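Local coordinates for glutamine aminotransferase class-II domain protein (Ruegeria pomeroyi, PDB 3MDN) that probably acts as a class-II glutamine amidotransferase of the Ntn-hydrolase type, releasing ammonia from glutamine, at residues H162-R167 / R255-A260. Sequence-based numbering, arbitrary orientation.
Sequences HGALAR and RDFAPA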
# COMPACT_ATOMS: atom_id res chain seq x y z
N HIS D 162 -23.56 -27.94 2.35
CA HIS D 162 -22.87 -29.21 2.52
C HIS D 162 -22.67 -29.96 1.20
O HIS D 162 -21.53 -30.32 0.85
CB HIS D 162 -23.65 -30.08 3.51
CG HIS D 162 -23.09 -31.46 3.71
ND1 HIS D 162 -23.16 -32.44 2.74
CD2 HIS D 162 -22.50 -32.03 4.79
CE1 HIS D 162 -22.62 -33.56 3.21
NE2 HIS D 162 -22.23 -33.34 4.45
N GLY D 163 -23.78 -30.21 0.49
CA GLY D 163 -23.74 -30.88 -0.82
C GLY D 163 -22.90 -30.10 -1.82
O GLY D 163 -22.08 -30.67 -2.55
N ALA D 164 -23.06 -28.78 -1.85
CA ALA D 164 -22.35 -27.95 -2.84
C ALA D 164 -20.83 -27.93 -2.58
O ALA D 164 -20.05 -28.06 -3.51
CB ALA D 164 -22.91 -26.55 -2.89
N LEU D 165 -20.42 -27.79 -1.33
CA LEU D 165 -18.99 -27.79 -1.06
C LEU D 165 -18.43 -29.18 -1.40
O LEU D 165 -17.38 -29.32 -2.05
CB LEU D 165 -18.70 -27.39 0.39
CG LEU D 165 -17.20 -27.37 0.71
CD1 LEU D 165 -16.52 -26.30 -0.15
CD2 LEU D 165 -16.97 -27.09 2.15
N ALA D 166 -19.14 -30.21 -0.96
CA ALA D 166 -18.85 -31.62 -1.27
C ALA D 166 -18.60 -31.85 -2.78
O ALA D 166 -17.61 -32.47 -3.19
CB ALA D 166 -19.99 -32.52 -0.77
N ARG D 167 -19.49 -31.32 -3.61
CA ARG D 167 -19.34 -31.45 -5.08
C ARG D 167 -18.16 -30.63 -5.68
O ARG D 167 -17.43 -31.10 -6.58
CB ARG D 167 -20.66 -31.13 -5.79
CG ARG D 167 -21.75 -32.23 -5.66
CD ARG D 167 -23.02 -31.90 -6.51
NE ARG D 167 -23.67 -30.66 -6.06
CZ ARG D 167 -24.55 -30.61 -5.06
NH1 ARG D 167 -25.08 -29.46 -4.69
NH2 ARG D 167 -24.90 -31.71 -4.44
N ARG D 255 -21.39 -33.10 11.47
CA ARG D 255 -22.02 -33.94 10.46
C ARG D 255 -20.87 -34.53 9.64
O ARG D 255 -19.84 -33.86 9.47
CB ARG D 255 -22.81 -33.01 9.56
CG ARG D 255 -24.20 -33.38 9.23
CD ARG D 255 -24.76 -32.23 8.37
NE ARG D 255 -25.17 -32.75 7.06
CZ ARG D 255 -25.86 -32.08 6.14
NH1 ARG D 255 -26.26 -30.83 6.35
NH2 ARG D 255 -26.17 -32.69 5.01
N ASP D 256 -21.02 -35.74 9.11
CA ASP D 256 -19.98 -36.35 8.26
C ASP D 256 -19.86 -35.56 6.97
O ASP D 256 -20.84 -34.96 6.49
CB ASP D 256 -20.26 -37.84 7.93
CG ASP D 256 -20.03 -38.79 9.14
OD1 ASP D 256 -19.25 -38.46 10.07
OD2 ASP D 256 -20.65 -39.89 9.15
N PHE D 257 -18.66 -35.53 6.41
CA PHE D 257 -18.41 -34.73 5.22
C PHE D 257 -17.35 -35.42 4.37
O PHE D 257 -16.22 -35.61 4.80
CB PHE D 257 -17.96 -33.31 5.60
CG PHE D 257 -17.62 -32.44 4.40
CD1 PHE D 257 -18.63 -31.84 3.66
CD2 PHE D 257 -16.29 -32.25 4.01
CE1 PHE D 257 -18.34 -31.04 2.55
CE2 PHE D 257 -15.98 -31.46 2.90
CZ PHE D 257 -17.02 -30.84 2.17
N ALA D 258 -17.73 -35.81 3.17
CA ALA D 258 -16.75 -36.38 2.24
C ALA D 258 -17.08 -35.85 0.86
O ALA D 258 -18.24 -35.54 0.61
CB ALA D 258 -16.81 -37.92 2.29
N PRO D 259 -16.08 -35.73 -0.04
CA PRO D 259 -16.37 -35.27 -1.41
C PRO D 259 -17.47 -36.11 -2.05
O PRO D 259 -17.57 -37.30 -1.78
CB PRO D 259 -15.05 -35.50 -2.17
CG PRO D 259 -14.01 -35.74 -1.14
CD PRO D 259 -14.72 -36.29 0.07
N ALA D 260 -18.30 -35.48 -2.87
CA ALA D 260 -19.49 -36.12 -3.45
C ALA D 260 -19.15 -37.36 -4.27
O ALA D 260 -18.08 -37.41 -4.89
CB ALA D 260 -20.27 -35.11 -4.30
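The imidazole of His162 sits between two side chains of segment 255-260 and meets the backbone with its edge. Over one face the guanidinium of Arg255 lies flat, centres 4.0 Å apart and planes at 6°. Against the opposite face Phe257 turns the edge of its ring, CD1 4.0 Å from NE2 of His162, in a T-shaped pair. In the plane of the imidazole, NE2 of His162 donates a nearly straight hydrogen bond of 3.0 Å to O of Asp256. With chi1 at 176°, CG trans to the amide nitrogen, the imidazole extends from the helix toward segment 255-260, and chi2 of -71° sets its rotation. The rim of Phe257 also meets the helix: its CE1 lies 3.7 Å from O of His162, which is in the plane of the Phe257 ring, and its CZ lies 3.8 Å from CD2 of Leu165. One helical turn further on, Ala260 N donates a hydrogen bond to O of Ala166 at 3.1 Å, from above the carbonyl plane, while CB of Ala260 packs on CG of Arg167, 3.5 Å away. In the second shell Met244 of the adjacent strand 243-248 and Tyr202 of strand 197-203 touch Phe257; Arg243 pairs with Asp256, and Glu155 and Asp160 hold the guanidinium of Arg167. The contact thus lays the C-terminal tail across the first turns of helix 161-179. With NE2 protonated and a cationic guanidinium on its face, His162 is probably disfavoured from taking a second proton.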